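Local structure of alginate lyase, family PL7 (Zobellia galactanivorans, 4BE3) at residues A[51-56]-A[287-292]; A[71-76]-A[251-256]; A[262-267]-A[277-282]. The protein probably cleaves alginate by beta-elimination, as an exolytic lyase of polysaccharide lyase family 7. All blocks are in the same frame, centred on the assembly; numbering follows the deposited sequence.

Contact 1: A[51-56]-A[287-292]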
ATOM      1  N   THR A  51      15.573 -21.133  13.715  1.00 23.03           N
ATOM      2  CA  THR A  51      16.297 -20.138  14.506  1.00 23.78           C
ATOM      3  C   THR A  51      16.552 -20.686  15.936  1.00 24.35           C
ATOM      4  O   THR A  51      15.672 -21.330  16.505  1.00 23.16           O
ATOM      5  CB  THR A  51      15.470 -18.825  14.579  1.00 29.11           C
ATOM      6  OG1 THR A  51      16.130 -17.846  15.373  1.00 34.65           O
ATOM      7  CG2 THR A  51      14.046 -19.052  15.265  1.00 25.59           C
ATOM      8  N   PRO A  52      17.663 -20.317  16.526  1.00 23.42           N
ATOM      9  CA  PRO A  52      17.887 -20.875  17.894  1.00 21.38           C
ATOM     10  C   PRO A  52      17.151 -20.021  18.916  1.00 23.29           C
ATOM     11  O   PRO A  52      16.579 -18.952  18.574  1.00 23.75           O
ATOM     12  CB  PRO A  52      19.461 -20.656  18.042  1.00 25.47           C
ATOM     13  CG  PRO A  52      19.669 -19.316  17.287  1.00 24.76           C
ATOM     14  CD  PRO A  52      18.811 -19.508  16.071  1.00 25.28           C
ATOM     15  N   ASN A  53      17.194 -20.468  20.192  1.00 21.92           N
ATOM     16  CA  ASN A  53      16.602 -19.675  21.221  1.00 24.18           C
ATOM     17  C   ASN A  53      17.390 -18.376  21.530  1.00 24.38           C
ATOM     18  O   ASN A  53      16.823 -17.365  21.899  1.00 25.48           O
ATOM     19  CB  ASN A  53      16.675 -20.588  22.536  1.00 25.09           C
ATOM     20  CG  ASN A  53      15.606 -21.704  22.570  1.00 24.73           C
ATOM     21  OD1 ASN A  53      14.751 -21.839  21.671  1.00 22.95           O
ATOM     22  ND2 ASN A  53      15.694 -22.550  23.682  1.00 25.92           N
ATOM     23  N   SER A  54      18.738 -18.438  21.312  1.00 26.09           N
ATOM     24  CA  SER A  54      19.513 -17.269  21.562  1.00 27.00           C
ATOM     25  C   SER A  54      20.546 -17.114  20.406  1.00 29.74           C
ATOM     26  O   SER A  54      21.477 -17.906  20.295  1.00 33.13           O
ATOM     27  CB  SER A  54      20.171 -17.408  22.974  1.00 30.55           C
ATOM     28  OG  SER A  54      21.105 -16.368  23.118  1.00 32.84           O
ATOM     29  N   GLY A  55      20.229 -16.245  19.416  1.00 29.15           N
ATOM     30  CA  GLY A  55      21.271 -15.977  18.310  1.00 29.88           C
ATOM     31  C   GLY A  55      21.521 -14.477  18.427  1.00 35.12           C
ATOM     32  O   GLY A  55      21.708 -13.961  19.547  1.00 38.07           O
ATOM     33  N   ILE A  56      21.506 -13.749  17.333  1.00 31.25           N
ATOM     34  CA  ILE A  56      21.629 -12.288  17.396  1.00 32.01           C
ATOM     35  C   ILE A  56      20.252 -11.643  17.127  1.00 32.57           C
ATOM     36  O   ILE A  56      19.642 -11.952  16.098  1.00 32.38           O
ATOM     37  CB  ILE A  56      22.724 -11.758  16.367  1.00 39.27           C
ATOM     38  CG1 ILE A  56      24.107 -12.215  16.924  1.00 46.64           C
ATOM     39  CG2 ILE A  56      22.687 -10.243  16.325  1.00 36.09           C
ATOM     40  CD1 ILE A  56      24.473 -13.594  16.417  1.00 52.76           C
ATOM     41  N   ALA A 287      25.188 -23.818  17.062  1.00 37.13           N
ATOM     42  CA  ALA A 287      25.296 -25.232  16.794  1.00 38.08           C
ATOM     43  C   ALA A 287      24.949 -26.063  18.047  1.00 35.03           C
ATOM     44  O   ALA A 287      24.285 -27.067  17.898  1.00 39.21           O
ATOM     45  CB  ALA A 287      26.795 -25.610  16.335  1.00 40.68           C
ATOM     46  N   LYS A 288      25.337 -25.664  19.261  1.00 34.70           N
ATOM     47  CA  LYS A 288      24.982 -26.476  20.454  1.00 34.27           C
ATOM     48  C   LYS A 288      23.418 -26.414  20.760  1.00 33.67           C
ATOM     49  O   LYS A 288      22.798 -27.402  21.083  1.00 33.00           O
ATOM     50  CB  LYS A 288      25.729 -25.977  21.745  1.00 36.29           C
ATOM     51  CG  LYS A 288      27.185 -26.361  21.808  1.00 48.76           C
ATOM     52  CD  LYS A 288      27.693 -25.982  23.205  1.00 52.41           C
ATOM     53  CE  LYS A 288      29.247 -26.003  23.183  1.00 71.09           C
ATOM     54  NZ  LYS A 288      29.893 -24.765  23.742  1.00 67.62           N
ATOM     55  N   GLN A 289      22.817 -25.260  20.523  1.00 31.91           N
ATOM     56  CA  GLN A 289      21.351 -25.142  20.679  1.00 27.78           C
ATOM     57  C   GLN A 289      20.661 -26.050  19.633  1.00 29.36           C
ATOM     58  O   GLN A 289      19.736 -26.778  19.917  1.00 30.09           O
ATOM     59  CB  GLN A 289      20.962 -23.658  20.437  1.00 29.43           C
ATOM     60  CG  GLN A 289      21.387 -22.818  21.681  1.00 29.26           C
ATOM     61  CD  GLN A 289      21.060 -21.382  21.378  1.00 32.74           C
ATOM     62  OE1 GLN A 289      19.923 -20.997  21.591  1.00 28.00           O
ATOM     63  NE2 GLN A 289      22.006 -20.591  20.866  1.00 28.08           N
ATOM     64  N   TYR A 290      21.178 -26.060  18.422  1.00 31.86           N
ATOM     65  CA  TYR A 290      20.581 -26.906  17.415  1.00 30.35           C
ATOM     66  C   TYR A 290      20.685 -28.389  17.700  1.00 33.68           C
ATOM     67  O   TYR A 290      19.870 -29.174  17.230  1.00 35.19           O
ATOM     68  CB  TYR A 290      21.132 -26.630  15.984  1.00 32.89           C
ATOM     69  CG  TYR A 290      20.516 -25.394  15.323  1.00 31.86           C
ATOM     70  CD1 TYR A 290      19.610 -24.604  16.027  1.00 30.90           C
ATOM     71  CD2 TYR A 290      21.014 -24.922  14.098  1.00 34.23           C
ATOM     72  CE1 TYR A 290      19.071 -23.393  15.402  1.00 28.85           C
ATOM     73  CE2 TYR A 290      20.539 -23.781  13.478  1.00 33.78           C
ATOM     74  CZ  TYR A 290      19.512 -23.066  14.064  1.00 30.84           C
ATOM     75  OH  TYR A 290      19.062 -21.931  13.406  1.00 29.50           O
ATOM     76  N   ALA A 291      21.758 -28.787  18.393  1.00 35.69           N
ATOM     77  CA  ALA A 291      21.960 -30.174  18.707  1.00 37.84           C
ATOM     78  C   ALA A 291      21.187 -30.595  19.915  1.00 38.18           C
ATOM     79  O   ALA A 291      21.065 -31.809  20.216  1.00 36.54           O
ATOM     80  CB  ALA A 291      23.487 -30.432  18.951  1.00 41.14           C
ATOM     81  N   ASN A 292      20.631 -29.636  20.639  1.00 30.86           N
ATOM     82  CA  ASN A 292      19.966 -30.050  21.945  1.00 29.97           C
ATOM     83  C   ASN A 292      18.518 -29.498  22.028  1.00 31.18           C
ATOM     84  O   ASN A 292      17.989 -29.288  23.143  1.00 30.90           O
ATOM     85  CB  ASN A 292      20.782 -29.478  23.122  1.00 32.13           C
ATOM     86  CG  ASN A 292      22.121 -30.235  23.297  1.00 43.77           C
ATOM     87  OD1 ASN A 292      23.174 -29.832  22.764  1.00 42.79           O
ATOM     88  ND2 ASN A 292      22.040 -31.380  23.887  1.00 35.08           N
TER
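Gln289, on the short helix 286-291 of this PL7 beta-jelly-roll lyase, uses both ends of its side-chain amide to grip the backbone of Ser54, just beyond the end of strand 44-52. Its NE2 donates to Ser54 O over 2.8 Å in an almost straight bond (177°), with the acceptor lying in the amide plane. In return, Gln289 OE1 accepts from Ser54 N, also at 2.8 Å, through a lone pair in the carbonyl plane, though this bond is more bent (N-H...O 143°). One flat group thus satisfies both the donor and the acceptor of a single loop residue, and NE2 has a further, weak bond to Asp285 O, just ahead of the helix. The Gln289 chain is extended beyond CG (chi2 177°), which carries the amide past Pro52, whose CB lies 3.6 Å from Gln289 OE1. Asn53 turns its polar end elsewhere, OD1 to Asn262 and ND2 to Ser92. Tyr290 slants across Pro52, the backbone N of the proline meeting the edge of its ring near the plane. Its hydroxyl is bonded to Asp34 O, and Tyr290 OH also rests 3.5 Å from Thr51 CA.

Contact 2: A[71-76]-A[251-256]. With SRT (S,R meso-tartaric acid), chain C.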
ATOM      1  N   LYS A  71       8.350  -5.430   2.560  1.00 24.57           N
ATOM      2  CA  LYS A  71       9.046  -4.131   2.285  1.00 24.29           C
ATOM      3  C   LYS A  71       8.071  -2.970   2.159  1.00 25.25           C
ATOM      4  O   LYS A  71       8.372  -1.869   2.614  1.00 28.18           O
ATOM      5  CB  LYS A  71       9.721  -4.330   0.919  1.00 26.26           C
ATOM      6  CG  LYS A  71      10.937  -5.222   1.014  1.00 28.98           C
ATOM      7  CD  LYS A  71      11.557  -5.348  -0.405  1.00 33.41           C
ATOM      8  CE  LYS A  71      12.782  -6.236  -0.275  1.00 31.83           C
ATOM      9  NZ  LYS A  71      13.430  -6.395  -1.652  1.00 35.10           N
ATOM     10  N   LYS A  72       6.917  -3.202   1.530  1.00 23.64           N
ATOM     11  CA  LYS A  72       5.978  -2.085   1.303  1.00 27.19           C
ATOM     12  C   LYS A  72       5.006  -1.945   2.485  1.00 31.35           C
ATOM     13  O   LYS A  72       4.300  -2.907   2.749  1.00 33.97           O
ATOM     14  CB  LYS A  72       5.176  -2.404   0.059  1.00 27.80           C
ATOM     15  CG  LYS A  72       4.472  -1.043  -0.497  1.00 35.73           C
ATOM     16  CD  LYS A  72       3.973  -1.295  -1.921  1.00 41.25           C
ATOM     17  CE  LYS A  72       3.651   0.012  -2.662  1.00 41.36           C
ATOM     18  NZ  LYS A  72       2.370   0.361  -1.952  1.00 47.08           N
ATOM     19  N   HIS A  73       4.995  -0.813   3.160  1.00 25.18           N
ATOM     20  CA  HIS A  73       4.254  -0.710   4.402  1.00 25.10           C
ATOM     21  C   HIS A  73       2.848  -0.211   4.097  1.00 26.73           C
ATOM     22  O   HIS A  73       2.591   0.262   2.933  1.00 24.12           O
ATOM     23  CB  HIS A  73       4.994   0.223   5.283  1.00 29.06           C
ATOM     24  CG  HIS A  73       6.364  -0.249   5.633  1.00 30.11           C
ATOM     25  ND1 HIS A  73       7.280   0.570   6.271  1.00 38.65           N
ATOM     26  CD2 HIS A  73       6.998  -1.446   5.419  1.00 30.66           C
ATOM     27  CE1 HIS A  73       8.426  -0.118   6.482  1.00 34.40           C
ATOM     28  NE2 HIS A  73       8.250  -1.359   5.996  1.00 35.01           N
ATOM     29  N   TRP A  74       1.940  -0.177   5.061  1.00 22.95           N
ATOM     30  CA  TRP A  74       0.591   0.243   4.834  1.00 22.13           C
ATOM     31  C   TRP A  74      -0.025   0.601   6.156  1.00 24.52           C
ATOM     32  O   TRP A  74       0.476   0.229   7.191  1.00 28.12           O
ATOM     33  CB  TRP A  74      -0.241  -0.841   4.109  1.00 22.76           C
ATOM     34  CG  TRP A  74       0.071  -2.228   4.698  1.00 23.12           C
ATOM     35  CD1 TRP A  74       1.129  -3.096   4.405  1.00 21.70           C
ATOM     36  CD2 TRP A  74      -0.743  -2.898   5.698  1.00 23.29           C
ATOM     37  NE1 TRP A  74       0.986  -4.276   5.152  1.00 21.18           N
ATOM     38  CE2 TRP A  74      -0.115  -4.199   5.941  1.00 22.70           C
ATOM     39  CE3 TRP A  74      -1.953  -2.568   6.360  1.00 27.89           C
ATOM     40  CZ2 TRP A  74      -0.586  -5.093   6.880  1.00 25.66           C
ATOM     41  CZ3 TRP A  74      -2.447  -3.502   7.326  1.00 31.28           C
ATOM     42  CH2 TRP A  74      -1.757  -4.757   7.553  1.00 29.67           C
ATOM     43  N   ILE A  75      -1.049   1.462   6.128  1.00 25.42           N
ATOM     44  CA  ILE A  75      -1.839   1.763   7.333  1.00 24.09           C
ATOM     45  C   ILE A  75      -3.092   0.890   7.267  1.00 24.54           C
ATOM     46  O   ILE A  75      -3.527   0.354   6.239  1.00 23.22           O
ATOM     47  CB  ILE A  75      -2.179   3.274   7.421  1.00 23.46           C
ATOM     48  CG1 ILE A  75      -3.053   3.751   6.174  1.00 22.46           C
ATOM     49  CG2 ILE A  75      -0.911   4.089   7.478  1.00 25.56           C
ATOM     50  CD1 ILE A  75      -3.598   5.204   6.453  1.00 24.35           C
ATOM     51  N   PRO A  76      -3.693   0.617   8.467  1.00 24.93           N
ATOM     52  CA  PRO A  76      -4.836  -0.315   8.464  1.00 24.44           C
ATOM     53  C   PRO A  76      -5.953   0.122   7.549  1.00 24.43           C
ATOM     54  O   PRO A  76      -6.598  -0.726   6.939  1.00 25.53           O
ATOM     55  CB  PRO A  76      -5.292  -0.321   9.951  1.00 24.15           C
ATOM     56  CG  PRO A  76      -3.847  -0.144  10.684  1.00 24.82           C
ATOM     57  CD  PRO A  76      -3.285   1.078   9.838  1.00 24.34           C
ATOM     58  N   GLY A 251      -4.111   4.885  11.140  1.00 27.57           N
ATOM     59  CA  GLY A 251      -3.117   5.753  10.553  1.00 28.87           C
ATOM     60  C   GLY A 251      -1.685   5.396  10.908  1.00 29.28           C
ATOM     61  O   GLY A 251      -0.730   6.097  10.576  1.00 30.20           O
ATOM     62  N   GLU A 252      -1.502   4.309  11.635  1.00 26.24           N
ATOM     63  CA  GLU A 252      -0.127   3.920  12.042  1.00 26.30           C
ATOM     64  C   GLU A 252       0.466   2.982  11.012  1.00 24.22           C
ATOM     65  O   GLU A 252      -0.105   1.850  10.672  1.00 26.24           O
ATOM     66  CB  GLU A 252      -0.099   3.228  13.475  1.00 30.38           C
ATOM     67  CG  GLU A 252       1.310   3.502  14.033  1.00 34.99           C
ATOM     68  CD  GLU A 252       1.370   3.218  15.473  1.00 43.98           C
ATOM     69  OE1 GLU A 252       1.553   1.961  15.789  1.00 40.41           O
ATOM     70  OE2 GLU A 252       1.168   4.153  16.284  1.00 38.02           O
ATOM     71  N   ILE A 253       1.664   3.327  10.525  1.00 23.15           N
ATOM     72  CA  ILE A 253       2.207   2.508   9.424  1.00 22.35           C
ATOM     73  C   ILE A 253       2.670   1.136   9.926  1.00 24.60           C
ATOM     74  O   ILE A 253       3.312   1.041  10.961  1.00 24.42           O
ATOM     75  CB  ILE A 253       3.395   3.202   8.791  1.00 26.11           C
ATOM     76  CG1 ILE A 253       2.818   4.511   8.019  1.00 25.77           C
ATOM     77  CG2 ILE A 253       4.124   2.352   7.745  1.00 23.67           C
ATOM     78  CD1 ILE A 253       3.924   5.570   7.748  1.00 27.03           C
ATOM     79  N   GLN A 254       2.316   0.109   9.164  1.00 21.24           N
ATOM     80  CA  GLN A 254       2.724  -1.290   9.538  1.00 26.94           C
ATOM     81  C   GLN A 254       2.969  -2.174   8.403  1.00 23.74           C
ATOM     82  O   GLN A 254       2.936  -1.706   7.225  1.00 23.28           O
ATOM     83  CB  GLN A 254       1.673  -1.893  10.260  1.00 27.07           C
ATOM     84  CG  GLN A 254       0.387  -1.876   9.676  1.00 27.92           C
ATOM     85  CD  GLN A 254      -0.395  -1.626  10.970  1.00 38.97           C
ATOM     86  OE1 GLN A 254       0.070  -0.896  12.042  1.00 50.69           O
ATOM     87  NE2 GLN A 254      -1.462  -2.369  11.014  1.00 35.11           N
ATOM     88  N   TYR A 255       3.416  -3.412   8.696  1.00 21.88           N
ATOM     89  CA  TYR A 255       3.717  -4.303   7.636  1.00 19.89           C
ATOM     90  C   TYR A 255       3.636  -5.742   8.119  1.00 21.25           C
ATOM     91  O   TYR A 255       3.661  -5.968   9.362  1.00 20.74           O
ATOM     92  CB  TYR A 255       5.115  -4.045   7.033  1.00 21.18           C
ATOM     93  CG  TYR A 255       6.241  -4.064   8.050  1.00 23.01           C
ATOM     94  CD1 TYR A 255       6.617  -2.887   8.691  1.00 25.63           C
ATOM     95  CD2 TYR A 255       6.978  -5.255   8.317  1.00 23.79           C
ATOM     96  CE1 TYR A 255       7.711  -2.878   9.572  1.00 28.12           C
ATOM     97  CE2 TYR A 255       8.044  -5.259   9.202  1.00 27.25           C
ATOM     98  CZ  TYR A 255       8.393  -4.070   9.843  1.00 32.02           C
ATOM     99  OH  TYR A 255       9.443  -4.024  10.727  1.00 33.82           O
ATOM    100  N   PHE A 256       3.472  -6.659   7.205  1.00 19.03           N
ATOM    101  CA  PHE A 256       3.426  -8.094   7.627  1.00 19.94           C
ATOM    102  C   PHE A 256       4.755  -8.650   7.876  1.00 21.19           C
ATOM    103  O   PHE A 256       5.787  -8.206   7.309  1.00 21.52           O
ATOM    104  CB  PHE A 256       2.797  -8.992   6.530  1.00 18.78           C
ATOM    105  CG  PHE A 256       1.307  -8.757   6.372  1.00 18.48           C
ATOM    106  CD1 PHE A 256       0.490  -9.073   7.406  1.00 17.75           C
ATOM    107  CD2 PHE A 256       0.721  -8.248   5.170  1.00 18.54           C
ATOM    108  CE1 PHE A 256      -0.924  -8.953   7.318  1.00 18.56           C
ATOM    109  CE2 PHE A 256      -0.704  -8.179   4.995  1.00 18.91           C
ATOM    110  CZ  PHE A 256      -1.533  -8.456   6.125  1.00 20.10           C
TER
HETATM  111  O1  SRT C 400      11.017  -5.708  15.142  0.60 26.28           O
HETATM  112  O11 SRT C 400       9.734  -6.958  13.689  0.60 25.45           O
HETATM  113  C1  SRT C 400      10.692  -6.243  14.045  0.60 26.27           C
HETATM  114  C2  SRT C 400      11.577  -6.220  12.847  0.60 32.90           C
HETATM  115  O2  SRT C 400      10.993  -5.904  11.564  0.60 26.15           O
HETATM  116  C3  SRT C 400      13.062  -6.349  13.072  0.60 28.52           C
HETATM  117  O3  SRT C 400      12.949  -7.709  13.070  0.60 24.81           O
HETATM  118  C4  SRT C 400      13.986  -5.771  12.098  0.60 31.08           C
HETATM  119  O4  SRT C 400      14.606  -6.469  11.304  0.60 31.20           O
HETATM  120  O41 SRT C 400      14.040  -4.550  11.957  0.60 30.58           O
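Trp74 and Gln254 form a single antiparallel bridge, a hydrogen-bonded pair that fastens the loop after strand 65-70 to the start of strand 254-258 in the beta-jelly roll. Trp74 N donates to Gln254 O at 2.8 Å and Gln254 N to Trp74 O at 2.7 Å, and side chains pack around this pair. The indole of Trp74 leaves between the backbone N and the carbonyl carbon (chi1 42°), a torsion that folds it back against Gln254. There its six-membered ring receives Gln254 CG on one face, a CH-pi contact 4.0 Å from the ring centroid. Farther along the indole, Trp74 CZ2 stands over the centre of the Phe256 ring, the two ring planes inclined at 47°. Trp74 NE1 is bonded to Gln70 OE1, which also accepts from Phe256 N and so links the indole to the strand.

His73 and Tyr255 lie side by side and point the same way. Their rings make an offset stack, with centroids 4.6 Å apart and planes only 18° from parallel; Tyr255 CD1 sits over one imidazole face near its rim. Ile253 CG2 packs against His73 CB at 3.4 Å, while the other branch, Ile253 CG1, meets Ile75 CG2. Ile75 also packs on Ile75 of the second subunit, so this edge of the contact belongs to the subunit interface. The stack flanks the ligand pocket: Tyr255, whose ring also meets that of His111, directs its hydroxyl to the bound meso-tartaric acid, which Thr60 and Lys257 hold as well. Tyr255 OH and tartrate O2 share a hydrogen bond of 2.6 Å, with O2 at the ring edge and in its plane.

Contact 3: A[262-267]-A[277-282]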
ATOM      1  N   ASN A 262      11.198 -16.798  17.320  1.00 20.65           N
ATOM      2  CA  ASN A 262      11.252 -17.749  18.499  1.00 21.34           C
ATOM      3  C   ASN A 262      10.866 -17.004  19.725  1.00 21.73           C
ATOM      4  O   ASN A 262      11.502 -16.022  20.006  1.00 27.81           O
ATOM      5  CB  ASN A 262      12.652 -18.228  18.624  1.00 20.89           C
ATOM      6  CG  ASN A 262      12.731 -19.513  19.501  1.00 21.72           C
ATOM      7  OD1 ASN A 262      11.727 -19.847  20.152  1.00 20.58           O
ATOM      8  ND2 ASN A 262      13.844 -20.191  19.460  1.00 21.78           N
ATOM      9  N   GLN A 263       9.844 -17.456  20.505  1.00 17.85           N
ATOM     10  CA  GLN A 263       9.594 -16.673  21.706  1.00 16.63           C
ATOM     11  C   GLN A 263      10.218 -17.391  22.909  1.00 20.30           C
ATOM     12  O   GLN A 263      10.059 -16.894  24.022  1.00 20.65           O
ATOM     13  CB  GLN A 263       8.095 -16.740  22.012  1.00 19.67           C
ATOM     14  CG  GLN A 263       7.285 -16.254  20.776  1.00 19.07           C
ATOM     15  CD  GLN A 263       7.539 -14.775  20.511  1.00 19.63           C
ATOM     16  OE1 GLN A 263       8.206 -14.419  19.431  1.00 24.77           O
ATOM     17  NE2 GLN A 263       7.076 -13.911  21.329  1.00 17.41           N
ATOM     18  N   THR A 264      11.005 -18.427  22.676  1.00 19.92           N
ATOM     19  CA  THR A 264      11.708 -18.976  23.867  1.00 19.45           C
ATOM     20  C   THR A 264      13.174 -18.460  23.857  1.00 21.24           C
ATOM     21  O   THR A 264      13.921 -18.621  22.904  1.00 25.01           O
ATOM     22  CB  THR A 264      11.761 -20.546  23.719  1.00 20.25           C
ATOM     23  OG1 THR A 264      10.443 -21.070  23.696  1.00 20.38           O
ATOM     24  CG2 THR A 264      12.396 -21.130  25.073  1.00 19.18           C
ATOM     25  N   ASN A 265      13.495 -17.727  24.891  1.00 21.29           N
ATOM     26  CA  ASN A 265      14.852 -17.154  25.076  1.00 22.71           C
ATOM     27  C   ASN A 265      15.472 -17.692  26.340  1.00 26.46           C
ATOM     28  O   ASN A 265      14.886 -18.534  27.051  1.00 24.42           O
ATOM     29  CB  ASN A 265      14.726 -15.634  25.147  1.00 21.67           C
ATOM     30  CG  ASN A 265      13.698 -15.227  26.184  1.00 22.28           C
ATOM     31  OD1 ASN A 265      13.950 -15.449  27.374  1.00 23.55           O
ATOM     32  ND2 ASN A 265      12.536 -14.593  25.751  1.00 22.28           N
ATOM     33  N   GLY A 266      16.663 -17.169  26.653  1.00 26.24           N
ATOM     34  CA  GLY A 266      17.329 -17.645  27.877  1.00 25.75           C
ATOM     35  C   GLY A 266      17.306 -16.612  28.967  1.00 29.80           C
ATOM     36  O   GLY A 266      18.012 -16.802  29.987  1.00 29.02           O
ATOM     37  N   LYS A 267      16.417 -15.620  28.886  1.00 24.02           N
ATOM     38  CA  LYS A 267      16.326 -14.621  29.941  1.00 26.85           C
ATOM     39  C   LYS A 267      15.731 -15.197  31.215  1.00 26.66           C
ATOM     40  O   LYS A 267      14.919 -16.124  31.187  1.00 25.68           O
ATOM     41  CB  LYS A 267      15.544 -13.391  29.449  1.00 27.12           C
ATOM     42  CG  LYS A 267      16.312 -12.764  28.218  1.00 33.32           C
ATOM     43  CD  LYS A 267      15.476 -11.579  27.748  1.00 37.30           C
ATOM     44  CE  LYS A 267      15.910 -10.316  28.515  1.00 53.65           C
ATOM     45  NZ  LYS A 267      14.787  -9.329  28.298  1.00 58.45           N
ATOM     46  N   THR A 277      11.837 -16.662  29.342  1.00 19.53           N
ATOM     47  CA  THR A 277      11.461 -18.052  29.497  1.00 20.50           C
ATOM     48  C   THR A 277      12.531 -18.966  30.134  1.00 22.01           C
ATOM     49  O   THR A 277      12.240 -20.106  30.423  1.00 22.72           O
ATOM     50  CB  THR A 277      11.132 -18.611  28.118  1.00 20.64           C
ATOM     51  OG1 THR A 277      12.199 -18.262  27.186  1.00 22.04           O
ATOM     52  CG2 THR A 277       9.901 -17.861  27.561  1.00 18.97           C
ATOM     53  N   GLY A 278      13.752 -18.458  30.300  1.00 21.63           N
ATOM     54  CA  GLY A 278      14.766 -19.226  31.094  1.00 25.80           C
ATOM     55  C   GLY A 278      15.068 -20.587  30.468  1.00 27.48           C
ATOM     56  O   GLY A 278      15.288 -21.536  31.193  1.00 25.72           O
ATOM     57  N   ALA A 279      15.118 -20.688  29.142  1.00 25.41           N
ATOM     58  CA  ALA A 279      15.390 -21.942  28.477  1.00 23.80           C
ATOM     59  C   ALA A 279      16.906 -22.166  28.399  1.00 27.96           C
ATOM     60  O   ALA A 279      17.713 -21.250  28.712  1.00 25.92           O
ATOM     61  CB  ALA A 279      14.899 -21.819  27.025  1.00 22.57           C
ATOM     62  N   ASP A 280      17.271 -23.366  27.979  1.00 25.24           N
ATOM     63  CA  ASP A 280      18.691 -23.696  27.830  1.00 30.09           C
ATOM     64  C   ASP A 280      19.174 -23.058  26.524  1.00 30.47           C
ATOM     65  O   ASP A 280      18.529 -23.322  25.484  1.00 28.06           O
ATOM     66  CB  ASP A 280      18.792 -25.239  27.657  1.00 30.46           C
ATOM     67  CG  ASP A 280      18.510 -25.973  28.994  1.00 31.90           C
ATOM     68  OD1 ASP A 280      18.598 -25.348  30.084  1.00 32.61           O
ATOM     69  OD2 ASP A 280      18.081 -27.111  28.860  1.00 34.24           O
ATOM     70  N   VAL A 281      20.229 -22.202  26.585  1.00 28.74           N
ATOM     71  CA  VAL A 281      20.653 -21.479  25.334  1.00 27.77           C
ATOM     72  C   VAL A 281      22.154 -21.738  25.102  1.00 34.94           C
ATOM     73  O   VAL A 281      22.685 -21.146  24.198  1.00 32.85           O
ATOM     74  CB  VAL A 281      20.395 -19.927  25.386  1.00 28.83           C
ATOM     75  CG1 VAL A 281      18.870 -19.725  25.483  1.00 27.02           C
ATOM     76  CG2 VAL A 281      21.135 -19.282  26.635  1.00 28.80           C
ATOM     77  N   TYR A 282      22.830 -22.521  25.996  1.00 32.15           N
ATOM     78  CA  TYR A 282      24.304 -22.946  25.715  1.00 37.38           C
ATOM     79  C   TYR A 282      25.156 -21.726  25.385  1.00 38.34           C
ATOM     80  O   TYR A 282      25.891 -21.699  24.369  1.00 40.09           O
ATOM     81  CB  TYR A 282      24.301 -23.949  24.565  1.00 35.59           C
ATOM     82  CG  TYR A 282      23.504 -25.185  24.936  1.00 39.83           C
ATOM     83  CD1 TYR A 282      24.099 -26.232  25.710  1.00 41.48           C
ATOM     84  CD2 TYR A 282      22.086 -25.258  24.666  1.00 34.76           C
ATOM     85  CE1 TYR A 282      23.345 -27.352  26.135  1.00 41.28           C
ATOM     86  CE2 TYR A 282      21.322 -26.369  25.056  1.00 37.11           C
ATOM     87  CZ  TYR A 282      21.977 -27.422  25.831  1.00 42.46           C
ATOM     88  OH  TYR A 282      21.178 -28.494  26.181  1.00 37.05           O
TER
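Residues 262-267 and 277-282 are irregular loop segments whose touching parts run about 80° apart and come closest at Gly266 and Gly278, CA to CA 4.4 Å. Ala279 N donates to Asn265 O at 3.0 Å in the carbonyl plane; a weak bond joins Gly278 N to Lys267 O. The side chain of Asn265 organises the crossing. With CG between the backbone N and the carbonyl carbon (chi1 52°), its OD1 takes two backbone donors from opposite faces of the amide plane: Lys267 N, closing an Asx turn, and Thr277 N, at 3.1 Å. Its ND2 is bonded to Asn63 OD1 and Trp275 O. Thr277 answers through OG1, which accepts from Asn265 N at 2.7 Å. Thr264 CG2 is pressed tightly against Ala279 CB, 3.2 Å away, and Val281 CG1 lies over the backbone of Gly266, 3.5 Å from its CA. A second Asx turn, Asn262 OD1 to Thr264 N, begins the loop where strand 260-262 ends. Beyond it, Thr264 OG1 is bonded to Tyr103 N just before strand 104-112, while Val281 packs on Gln289 of helix 286-291, the next helix along the chain.

In the fold
From the N terminus, strand 44-52 leads into residues 51-56, the first half of contact 1, whose partner at 287-292 follows only near the C-terminal end of the chain. Within this long loop nest the other two contacts, in series: contact 2 joins 71-76 to 251-256, and contact 3 then closes a short loop of nine residues between 267 and 277. Contacts 1 and 3 adjoin, their centres about 10 Å apart, with Asn262 bridging to Pro52 and Asn53; together they tie the ends of strands 44-52 and 260-262, one from each sheet, to helix 286-291. The centre of contact 2 lies about 31 Å from that of contact 1 and about 30 Å from that of contact 3, beside the subunit interface.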